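Local coordinates for protein cellulose 1,4-beta-cellobiosidase (Thermobifida fusca, PDB 4JJJ) that probably hydrolyses cellulose to release cellobiose, acting as the family 48 glycoside hydrolase catalytic part of a longer, metal-binding cellulase, at residues L363-I373 and A439-W447; S411-V419 and V465-G473. The protein carries 1 engineered substitution. All coordinates share one frame; numbering follows the deposited sequence.

The chain first supplies 363-373, the end of helix 348-365 with the loop that follows it, and then 411-419, which leads into helix 416-432. Contact 1 closes when helix 435-450 brings 439-447 back against 363-373, and contact 2 closes when strand 465-473 returns to 411-419. The four segments alternate, so the two closures cross. Both closures enclose 420-438, most of helix 416-432 and the first turn of helix 435-450. Gln418 joins the contacts directly, since its OE1 probably accepts hydrogen bonds from Ile373 N and Trp444 NE1. Together they tie three helices of the (alpha/alpha)6 fold to strand 465-473 near the glucose-binding pocket.

Contact 1: residues L363-I373 and A439-W447; sequences LQWLQSAEGGI and AILDKWVPW. With CA (calcium ion), chain G.
Gln367 reaches Ile440 with an extended side chain, CG anti to the backbone N (chi1 -174°), and sets its carboxamide against the helix backbone. NE2 uses both hydrogens in the amide plane: one makes an almost straight bond to a lone pair of Ile440 O (3.1 Å, 176°), the other goes to Gly371 O. Gln364 NE2 donates to OE1 of Gln367 (2.9 Å), so three bonds fix the rotation of this amide. Replacing Gln367 by an alanine would probably leave Gly371 O and Gln364 NE2 without these mates and open a gap beside Lys443. The aliphatic part of Lys443 crosses the amide obliquely, CD lying 3.8 Å from Gln367 CD. Its NZ, hydrogen-bonded to Tyr482, adds a weak bond to Ser368 O. Ile440 meets Ile373 at about a right angle. Farther along the helix, Gly372 CA sits over a face of Trp447, 3.7 Å from the centroid of its six-membered ring, a CH-pi contact. Trp444 instead turns its edge to the loop, CD1 lying 3.3 Å from Gly371 O. A CB on Gly371 would clash with Lys443 O. On the same helix, Asp442 binds calcium together with Glu438. Helix 416-432 packs on Ile373 and Trp444, helix 499-516 covers Trp444, and strand 488-496 borders Ser368, Glu370 and Trp447.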
loop_
_atom_site.group_PDB
_atom_site.type_symbol
_atom_site.label_atom_id
_atom_site.label_comp_id
_atom_site.label_asym_id
_atom_site.label_seq_id
_atom_site.Cartn_x
_atom_site.Cartn_y
_atom_site.Cartn_z
ATOM N N LEU A 363 5.712 8.913 -14.226
ATOM C CA LEU A 363 6.197 9.746 -13.204
ATOM C C LEU A 363 6.656 11.140 -13.706
ATOM O O LEU A 363 6.489 12.160 -13.100
ATOM C CB LEU A 363 7.303 9.017 -12.483
ATOM C CG LEU A 363 6.959 7.783 -11.688
ATOM C CD1 LEU A 363 8.203 7.174 -11.055
ATOM C CD2 LEU A 363 5.875 8.059 -10.604
ATOM N N GLN A 364 7.236 11.138 -14.909
ATOM C CA GLN A 364 7.700 12.375 -15.531
ATOM C C GLN A 364 6.483 13.216 -15.996
ATOM O O GLN A 364 6.489 14.442 -15.770
ATOM C CB GLN A 364 8.646 12.085 -16.681
ATOM C CG GLN A 364 9.248 13.308 -17.295
ATOM C CD GLN A 364 10.054 14.218 -16.359
ATOM O OE1 GLN A 364 11.257 14.136 -16.282
ATOM N NE2 GLN A 364 9.414 15.068 -15.562
ATOM N N TRP A 365 5.490 12.566 -16.561
ATOM C CA TRP A 365 4.254 13.209 -16.988
ATOM C C TRP A 365 3.601 13.891 -15.801
ATOM O O TRP A 365 3.027 14.996 -15.923
ATOM C CB TRP A 365 3.325 12.193 -17.585
ATOM C CG TRP A 365 1.920 12.687 -17.842
ATOM C CD1 TRP A 365 1.543 13.696 -18.661
ATOM C CD2 TRP A 365 0.717 12.166 -17.253
ATOM N NE1 TRP A 365 0.181 13.861 -18.610
ATOM C CE2 TRP A 365 -0.370 12.903 -17.799
ATOM C CE3 TRP A 365 0.454 11.125 -16.371
ATOM C CZ2 TRP A 365 -1.669 12.683 -17.424
ATOM C CZ3 TRP A 365 -0.864 10.927 -15.960
ATOM C CH2 TRP A 365 -1.915 11.645 -16.503
ATOM N N LEU A 366 3.727 13.304 -14.590
ATOM C CA LEU A 366 3.046 13.854 -13.406
ATOM C C LEU A 366 3.855 14.922 -12.712
ATOM O O LEU A 366 3.433 15.416 -11.624
ATOM C CB LEU A 366 2.771 12.726 -12.388
ATOM C CG LEU A 366 1.699 11.741 -12.880
ATOM C CD1 LEU A 366 1.669 10.436 -12.109
ATOM C CD2 LEU A 366 0.319 12.371 -12.816
ATOM N N GLN A 367 5.066 15.241 -13.171
ATOM C CA GLN A 367 5.876 16.166 -12.452
ATOM C C GLN A 367 5.403 17.630 -12.635
ATOM O O GLN A 367 5.408 18.190 -13.734
ATOM C CB GLN A 367 7.386 16.039 -12.808
ATOM C CG GLN A 367 8.271 16.898 -11.949
ATOM C CD GLN A 367 9.701 16.426 -11.941
ATOM O OE1 GLN A 367 10.270 16.121 -12.999
ATOM N NE2 GLN A 367 10.252 16.311 -10.781
ATOM N N SER A 368 4.989 18.204 -11.545
ATOM C CA SER A 368 4.421 19.578 -11.478
ATOM C C SER A 368 5.470 20.608 -11.837
ATOM O O SER A 368 6.718 20.395 -11.789
ATOM C CB SER A 368 3.854 19.850 -10.088
ATOM O OG SER A 368 4.931 19.847 -9.117
ATOM N N ALA A 369 4.964 21.832 -12.053
ATOM C CA ALA A 369 5.818 23.027 -12.245
ATOM C C ALA A 369 6.827 23.130 -11.109
ATOM O O ALA A 369 8.013 23.470 -11.294
ATOM C CB ALA A 369 4.985 24.257 -12.296
ATOM N N GLU A 370 6.398 22.948 -9.858
ATOM C CA GLU A 370 7.231 23.139 -8.683
ATOM C C GLU A 370 8.182 21.975 -8.482
ATOM O O GLU A 370 9.262 22.164 -7.921
ATOM C CB GLU A 370 6.348 23.353 -7.451
ATOM C CG GLU A 370 5.829 24.753 -7.313
ATOM C CD GLU A 370 4.567 24.979 -8.108
ATOM O OE1 GLU A 370 3.870 23.990 -8.447
ATOM O OE2 GLU A 370 4.314 26.192 -8.499
ATOM N N GLY A 371 7.793 20.756 -8.863
ATOM C CA GLY A 371 8.659 19.562 -8.825
ATOM C C GLY A 371 8.069 18.334 -8.180
ATOM O O GLY A 371 8.466 17.240 -8.471
ATOM N N GLY A 372 7.086 18.518 -7.295
ATOM C CA GLY A 372 6.364 17.391 -6.743
ATOM C C GLY A 372 5.615 16.612 -7.801
ATOM O O GLY A 372 5.199 17.148 -8.830
ATOM N N ILE A 373 5.383 15.346 -7.549
ATOM C CA ILE A 373 4.744 14.374 -8.452
ATOM C C ILE A 373 3.255 14.246 -8.205
ATOM O O ILE A 373 2.811 13.832 -7.108
ATOM C CB ILE A 373 5.430 13.023 -8.447
ATOM C CG1 ILE A 373 6.992 13.153 -8.447
ATOM C CG2 ILE A 373 4.910 12.122 -9.549
ATOM C CD1 ILE A 373 7.627 13.865 -9.622
ATOM N N ALA A 439 16.573 13.059 -14.436
ATOM C CA ALA A 439 15.806 14.270 -14.780
ATOM C C ALA A 439 14.719 14.523 -13.797
ATOM O O ALA A 439 14.502 15.683 -13.424
ATOM C CB ALA A 439 15.264 14.190 -16.167
ATOM N N ILE A 440 13.995 13.470 -13.381
ATOM C CA ILE A 440 12.968 13.665 -12.332
ATOM C C ILE A 440 13.577 14.188 -11.041
ATOM O O ILE A 440 13.087 15.187 -10.406
ATOM C CB ILE A 440 12.214 12.322 -12.115
ATOM C CG1 ILE A 440 11.441 11.910 -13.331
ATOM C CG2 ILE A 440 11.230 12.495 -10.949
ATOM C CD1 ILE A 440 10.933 10.489 -13.315
ATOM N N LEU A 441 14.638 13.527 -10.581
ATOM C CA LEU A 441 15.300 13.893 -9.352
ATOM C C LEU A 441 15.874 15.309 -9.359
ATOM O O LEU A 441 15.764 16.063 -8.371
ATOM C CB LEU A 441 16.425 12.902 -9.143
ATOM C CG LEU A 441 15.963 11.527 -8.736
ATOM C CD1 LEU A 441 17.048 10.479 -8.996
ATOM C CD2 LEU A 441 15.613 11.505 -7.255
ATOM N N ASP A 442 16.446 15.746 -10.519
ATOM C CA ASP A 442 17.056 17.058 -10.544
ATOM C C ASP A 442 16.022 18.157 -10.319
ATOM O O ASP A 442 16.426 19.246 -9.856
ATOM C CB ASP A 442 17.802 17.240 -11.889
ATOM C CG ASP A 442 19.166 16.504 -11.944
ATOM O OD1 ASP A 442 19.725 16.009 -10.981
ATOM O OD2 ASP A 442 19.643 16.471 -13.122
ATOM N N LYS A 443 14.773 17.933 -10.719
ATOM C CA LYS A 443 13.724 18.894 -10.443
ATOM C C LYS A 443 13.032 18.678 -9.090
ATOM O O LYS A 443 12.632 19.633 -8.441
ATOM C CB LYS A 443 12.756 18.826 -11.598
ATOM C CG LYS A 443 11.658 19.873 -11.479
ATOM C CD LYS A 443 10.765 20.036 -12.705
ATOM C CE LYS A 443 9.739 21.161 -12.517
ATOM N NZ LYS A 443 8.921 21.460 -13.767
ATOM N N TRP A 444 12.898 17.449 -8.660
ATOM C CA TRP A 444 12.215 17.179 -7.377
ATOM C C TRP A 444 13.019 17.513 -6.166
ATOM O O TRP A 444 12.494 18.026 -5.184
ATOM C CB TRP A 444 11.760 15.647 -7.355
ATOM C CG TRP A 444 10.981 15.239 -6.178
ATOM C CD1 TRP A 444 9.597 15.164 -6.117
ATOM C CD2 TRP A 444 11.463 14.828 -4.914
ATOM N NE1 TRP A 444 9.210 14.751 -4.913
ATOM C CE2 TRP A 444 10.318 14.571 -4.107
ATOM C CE3 TRP A 444 12.711 14.680 -4.358
ATOM C CZ2 TRP A 444 10.422 14.120 -2.797
ATOM C CZ3 TRP A 444 12.813 14.279 -3.033
ATOM C CH2 TRP A 444 11.703 14.004 -2.284
ATOM N N VAL A 445 14.311 17.165 -6.199
ATOM C CA VAL A 445 15.185 17.280 -5.034
ATOM C C VAL A 445 15.261 18.726 -4.508
ATOM O O VAL A 445 14.997 18.939 -3.341
ATOM C CB VAL A 445 16.563 16.629 -5.281
ATOM C CG1 VAL A 445 17.585 16.973 -4.189
ATOM C CG2 VAL A 445 16.429 15.114 -5.340
ATOM N N PRO A 446 15.466 19.704 -5.362
ATOM C CA PRO A 446 15.454 21.071 -4.847
ATOM C C PRO A 446 14.184 21.494 -4.187
ATOM O O PRO A 446 14.230 22.210 -3.196
ATOM C CB PRO A 446 15.818 21.933 -6.044
ATOM C CG PRO A 446 16.324 21.040 -7.074
ATOM C CD PRO A 446 15.892 19.640 -6.784
ATOM N N TRP A 447 13.060 21.067 -4.734
ATOM C CA TRP A 447 11.782 21.375 -4.207
ATOM C C TRP A 447 11.659 20.787 -2.843
ATOM O O TRP A 447 11.200 21.440 -1.900
ATOM C CB TRP A 447 10.635 20.790 -5.096
ATOM C CG TRP A 447 9.321 20.888 -4.542
ATOM C CD1 TRP A 447 8.550 22.015 -4.362
ATOM C CD2 TRP A 447 8.493 19.791 -4.135
ATOM N NE1 TRP A 447 7.324 21.689 -3.867
ATOM C CE2 TRP A 447 7.259 20.328 -3.695
ATOM C CE3 TRP A 447 8.708 18.404 -3.992
ATOM C CZ2 TRP A 447 6.230 19.557 -3.173
ATOM C CZ3 TRP A 447 7.690 17.613 -3.486
ATOM C CH2 TRP A 447 6.421 18.231 -3.044
HETATM CA CA CA G . 21.840 16.093 -13.356
HETATM O O HOH W 1 12.641 16.459 -16.003
HETATM O O HOH W 2 8.949 24.578 -13.674
HETATM O O HOH W 3 22.188 14.912 -11.275
HETATM O O HOH W 4 23.800 16.361 -12.051
HETATM O O HOH W 5 23.012 17.455 -14.643
#

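Contact 2: residues S411-V419 and V465-G473; sequences SNNWFGFQV and VPSDLEWSG. With ZN (zinc ion), chain B; BGC (beta-D-glucopyranose), chain C; BGC (beta-D-glucopyranose), chain D.
Asn412 holds Trp471 in two ways at once. Its backbone O accepts from the indole NE1 (2.9 Å), with the donor well above the carbonyl plane, while its side-chain amide lies nearly parallel to the ring, planes 17° apart. ND2 overlies the rim of one face, 3.4 Å from Trp471 CZ2, and is held there by Ile373 O, with OD1 bonded to Gln324. Asn413 OD1 meets the indole at its edge. Beside this pair a single beta bridge joins Trp414 and Asp468, through Leu469 N to Asn413 O (2.7 Å) and a straighter bond from Phe415 N to Ser467 O (2.8 Å). Phe415 takes Pro466 CB over the centre of its ring, 3.6 Å from the centroid, and Gln418 CB covers the opposite face near the rim. Trp414 points away from the strand and spreads one face under two glucose units, its other face resting on Gly416 CA, a sugar platform in the glycan pocket. Strand 465-473 pairs antiparallel with strand 488-496, helix 499-516 backs Trp414 and Phe415 through Val501, and Trp447 of helix 435-450 packs on Gln418.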
loop_
_atom_site.group_PDB
_atom_site.type_symbol
_atom_site.label_atom_id
_atom_site.label_comp_id
_atom_site.label_asym_id
_atom_site.label_seq_id
_atom_site.Cartn_x
_atom_site.Cartn_y
_atom_site.Cartn_z
ATOM N N SER A 411 -6.040 11.116 -2.123
ATOM C CA SER A 411 -5.004 10.132 -1.942
ATOM C C SER A 411 -3.588 10.662 -2.136
ATOM O O SER A 411 -2.616 10.037 -1.664
ATOM C CB SER A 411 -5.140 8.947 -2.853
ATOM O OG SER A 411 -4.995 9.392 -4.207
ATOM N N ASN A 412 -3.380 11.762 -2.865
ATOM C CA ASN A 412 -2.053 12.288 -3.100
ATOM C C ASN A 412 -1.705 13.563 -2.316
ATOM O O ASN A 412 -0.689 14.232 -2.562
ATOM C CB ASN A 412 -1.747 12.508 -4.616
ATOM C CG ASN A 412 -0.293 12.539 -4.915
ATOM O OD1 ASN A 412 0.519 11.758 -4.365
ATOM N ND2 ASN A 412 0.080 13.466 -5.858
ATOM N N ASN A 413 -2.487 13.893 -1.296
ATOM C CA ASN A 413 -2.164 15.046 -0.452
ATOM C C ASN A 413 -1.031 14.713 0.562
ATOM O O ASN A 413 -0.402 15.580 1.124
ATOM C CB ASN A 413 -3.415 15.484 0.228
ATOM C CG ASN A 413 -4.365 16.235 -0.708
ATOM O OD1 ASN A 413 -4.202 16.264 -1.928
ATOM N ND2 ASN A 413 -5.407 16.827 -0.112
ATOM N N TRP A 414 -0.826 13.424 0.874
ATOM C CA TRP A 414 0.289 13.050 1.842
ATOM C C TRP A 414 1.613 13.066 1.201
ATOM O O TRP A 414 1.838 12.346 0.201
ATOM C CB TRP A 414 -0.029 11.648 2.307
ATOM C CG TRP A 414 0.947 11.185 3.363
ATOM C CD1 TRP A 414 1.335 11.884 4.495
ATOM C CD2 TRP A 414 1.571 9.893 3.440
ATOM N NE1 TRP A 414 2.228 11.139 5.213
ATOM C CE2 TRP A 414 2.389 9.909 4.600
ATOM C CE3 TRP A 414 1.613 8.796 2.594
ATOM C CZ2 TRP A 414 3.144 8.798 4.948
ATOM C CZ3 TRP A 414 2.346 7.724 2.938
ATOM C CH2 TRP A 414 3.125 7.724 4.108
ATOM N N PHE A 415 2.515 13.894 1.732
ATOM C CA PHE A 415 3.894 13.954 1.262
ATOM C C PHE A 415 4.640 12.635 1.345
ATOM O O PHE A 415 5.585 12.480 0.569
ATOM C CB PHE A 415 4.669 15.056 1.951
ATOM C CG PHE A 415 6.077 15.217 1.518
ATOM C CD1 PHE A 415 6.435 15.935 0.364
ATOM C CD2 PHE A 415 7.075 14.658 2.256
ATOM C CE1 PHE A 415 7.745 16.118 -0.024
ATOM C CE2 PHE A 415 8.395 14.801 1.883
ATOM C CZ PHE A 415 8.735 15.563 0.746
ATOM N N GLY A 416 4.204 11.756 2.195
ATOM C CA GLY A 416 4.863 10.444 2.281
ATOM C C GLY A 416 4.954 9.744 0.951
ATOM O O GLY A 416 5.943 9.065 0.665
ATOM N N PHE A 417 3.942 9.852 0.085
ATOM C CA PHE A 417 4.026 9.128 -1.151
ATOM C C PHE A 417 5.094 9.692 -2.070
ATOM O O PHE A 417 5.665 8.999 -2.896
ATOM C CB PHE A 417 2.672 9.184 -1.848
ATOM C CG PHE A 417 1.656 8.199 -1.386
ATOM C CD1 PHE A 417 1.956 6.842 -1.286
ATOM C CD2 PHE A 417 0.435 8.643 -0.974
ATOM C CE1 PHE A 417 0.961 5.911 -0.885
ATOM C CE2 PHE A 417 -0.505 7.745 -0.563
ATOM C CZ PHE A 417 -0.248 6.402 -0.529
ATOM N N GLN A 418 5.408 10.991 -1.911
ATOM C CA GLN A 418 6.493 11.629 -2.694
ATOM C C GLN A 418 7.804 10.917 -2.439
ATOM O O GLN A 418 8.499 10.495 -3.376
ATOM C CB GLN A 418 6.740 13.073 -2.350
ATOM C CG GLN A 418 5.600 14.047 -2.645
ATOM C CD GLN A 418 5.311 14.144 -4.079
ATOM O OE1 GLN A 418 6.235 14.440 -4.932
ATOM N NE2 GLN A 418 4.054 13.892 -4.460
ATOM N N VAL A 419 8.131 10.698 -1.144
ATOM C CA VAL A 419 9.406 10.050 -0.751
ATOM C C VAL A 419 9.372 8.577 -0.961
ATOM O O VAL A 419 10.428 7.979 -1.288
ATOM C CB VAL A 419 9.857 10.518 0.623
ATOM C CG1 VAL A 419 10.302 11.971 0.593
ATOM C CG2 VAL A 419 8.821 10.319 1.703
ATOM N N VAL A 465 9.589 18.409 8.221
ATOM C CA VAL A 465 9.509 17.958 6.851
ATOM C C VAL A 465 8.092 18.191 6.343
ATOM O O VAL A 465 7.135 18.328 7.168
ATOM C CB VAL A 465 9.857 16.433 6.744
ATOM C CG1 VAL A 465 11.308 16.222 7.253
ATOM C CG2 VAL A 465 8.901 15.576 7.552
ATOM N N PRO A 466 7.908 18.229 5.026
ATOM C CA PRO A 466 6.532 18.368 4.493
ATOM C C PRO A 466 5.586 17.277 4.919
ATOM O O PRO A 466 5.961 16.139 5.053
ATOM C CB PRO A 466 6.737 18.448 2.981
ATOM C CG PRO A 466 8.194 18.866 2.855
ATOM C CD PRO A 466 8.907 18.220 3.977
ATOM N N SER A 467 4.313 17.617 5.096
ATOM C CA SER A 467 3.283 16.714 5.475
ATOM C C SER A 467 2.109 16.738 4.498
ATOM O O SER A 467 1.906 15.788 3.724
ATOM C CB SER A 467 2.818 16.986 6.927
ATOM O OG SER A 467 1.678 16.156 7.186
ATOM N N ASP A 468 1.381 17.842 4.414
ATOM C CA ASP A 468 0.190 17.905 3.555
ATOM C C ASP A 468 0.456 18.753 2.349
ATOM O O ASP A 468 1.043 19.859 2.456
ATOM C CB ASP A 468 -1.001 18.476 4.358
ATOM C CG ASP A 468 -2.329 18.302 3.685
ATOM O OD1 ASP A 468 -2.641 17.213 3.110
ATOM O OD2 ASP A 468 -3.126 19.279 3.832
ATOM N N LEU A 469 -0.010 18.276 1.198
ATOM C CA LEU A 469 0.157 18.927 -0.057
ATOM C C LEU A 469 -1.236 19.322 -0.612
ATOM O O LEU A 469 -2.216 18.627 -0.374
ATOM C CB LEU A 469 0.796 17.998 -1.054
ATOM C CG LEU A 469 2.165 17.432 -0.672
ATOM C CD1 LEU A 469 2.687 16.533 -1.710
ATOM C CD2 LEU A 469 3.180 18.525 -0.368
ATOM N N GLU A 470 -1.283 20.450 -1.339
ATOM C CA GLU A 470 -2.472 20.909 -2.038
ATOM C C GLU A 470 -2.159 21.071 -3.525
ATOM O O GLU A 470 -1.208 21.826 -3.907
ATOM C CB GLU A 470 -2.959 22.262 -1.524
ATOM C CG GLU A 470 -4.286 22.722 -2.174
ATOM C CD GLU A 470 -5.562 22.026 -1.746
ATOM O OE1 GLU A 470 -5.521 21.296 -0.756
ATOM O OE2 GLU A 470 -6.602 22.203 -2.412
ATOM N N TRP A 471 -2.883 20.331 -4.350
ATOM C CA TRP A 471 -2.644 20.250 -5.776
ATOM C C TRP A 471 -3.701 21.134 -6.527
ATOM O O TRP A 471 -4.822 21.319 -6.084
ATOM C CB TRP A 471 -2.901 18.811 -6.216
ATOM C CG TRP A 471 -1.872 17.883 -5.664
ATOM C CD1 TRP A 471 -1.907 17.137 -4.522
ATOM C CD2 TRP A 471 -0.519 17.724 -6.218
ATOM N NE1 TRP A 471 -0.659 16.503 -4.284
ATOM C CE2 TRP A 471 0.186 16.838 -5.331
ATOM C CE3 TRP A 471 0.104 18.196 -7.348
ATOM C CZ2 TRP A 471 1.507 16.498 -5.536
ATOM C CZ3 TRP A 471 1.393 17.785 -7.584
ATOM C CH2 TRP A 471 2.089 17.024 -6.682
ATOM N N SER A 472 -3.286 21.614 -7.680
ATOM C CA SER A 472 -4.140 22.330 -8.536
ATOM C C SER A 472 -3.714 22.135 -9.976
ATOM O O SER A 472 -2.560 21.902 -10.261
ATOM C CB SER A 472 -4.238 23.800 -8.143
ATOM O OG SER A 472 -2.989 24.430 -8.199
ATOM N N GLY A 473 -4.648 22.394 -10.902
ATOM C CA GLY A 473 -4.270 22.260 -12.282
ATOM C C GLY A 473 -4.115 20.841 -12.814
ATOM O O GLY A 473 -4.642 19.864 -12.216
HETATM ZN ZN ZN B . -4.954 19.345 3.008
HETATM C C2 BGC C . -0.673 10.556 7.152
HETATM C C3 BGC C . -1.038 9.082 7.020
HETATM C C4 BGC C . 0.131 8.189 7.487
HETATM C C5 BGC C . 0.781 8.599 8.822
HETATM C C6 BGC C . 2.125 7.915 9.080
HETATM C C1 BGC C . -0.094 10.854 8.514
HETATM O O1 BGC C . 0.289 12.269 8.504
HETATM O O2 BGC C . -1.933 11.266 6.908
HETATM O O3 BGC C . -1.388 8.762 5.669
HETATM O O4 BGC C . -0.265 6.822 7.625
HETATM O O5 BGC C . 1.036 10.004 8.828
HETATM O O6 BGC C . 3.116 8.284 8.155
HETATM C C2 BGC D . 0.050 4.548 7.079
HETATM C C3 BGC D . 0.498 3.553 6.011
HETATM C C4 BGC D . -0.144 3.908 4.638
HETATM C C5 BGC D . 0.000 5.413 4.299
HETATM C C6 BGC D . -0.787 5.755 3.056
HETATM C C1 BGC D . 0.282 5.983 6.646
HETATM O O2 BGC D . 0.790 4.333 8.273
HETATM O O3 BGC D . 0.123 2.230 6.468
HETATM O O4 BGC D . 0.474 3.088 3.626
HETATM O O5 BGC D . -0.460 6.170 5.425
HETATM O O6 BGC D . -2.154 5.426 3.214
HETATM O O HOH W 6 -4.855 18.664 -3.194
HETATM O O HOH W 7 -7.296 18.869 -1.147
HETATM O O HOH W 8 -5.263 17.018 2.639
HETATM O O HOH W 9 -3.936 19.572 1.258
HETATM O O HOH W 10 -4.656 18.926 3.229
HETATM O O HOH W 11 -5.860 17.763 3.860
HETATM O O HOH W 12 -5.565 21.476 3.520
HETATM O O HOH W 13 -7.203 19.808 2.148
#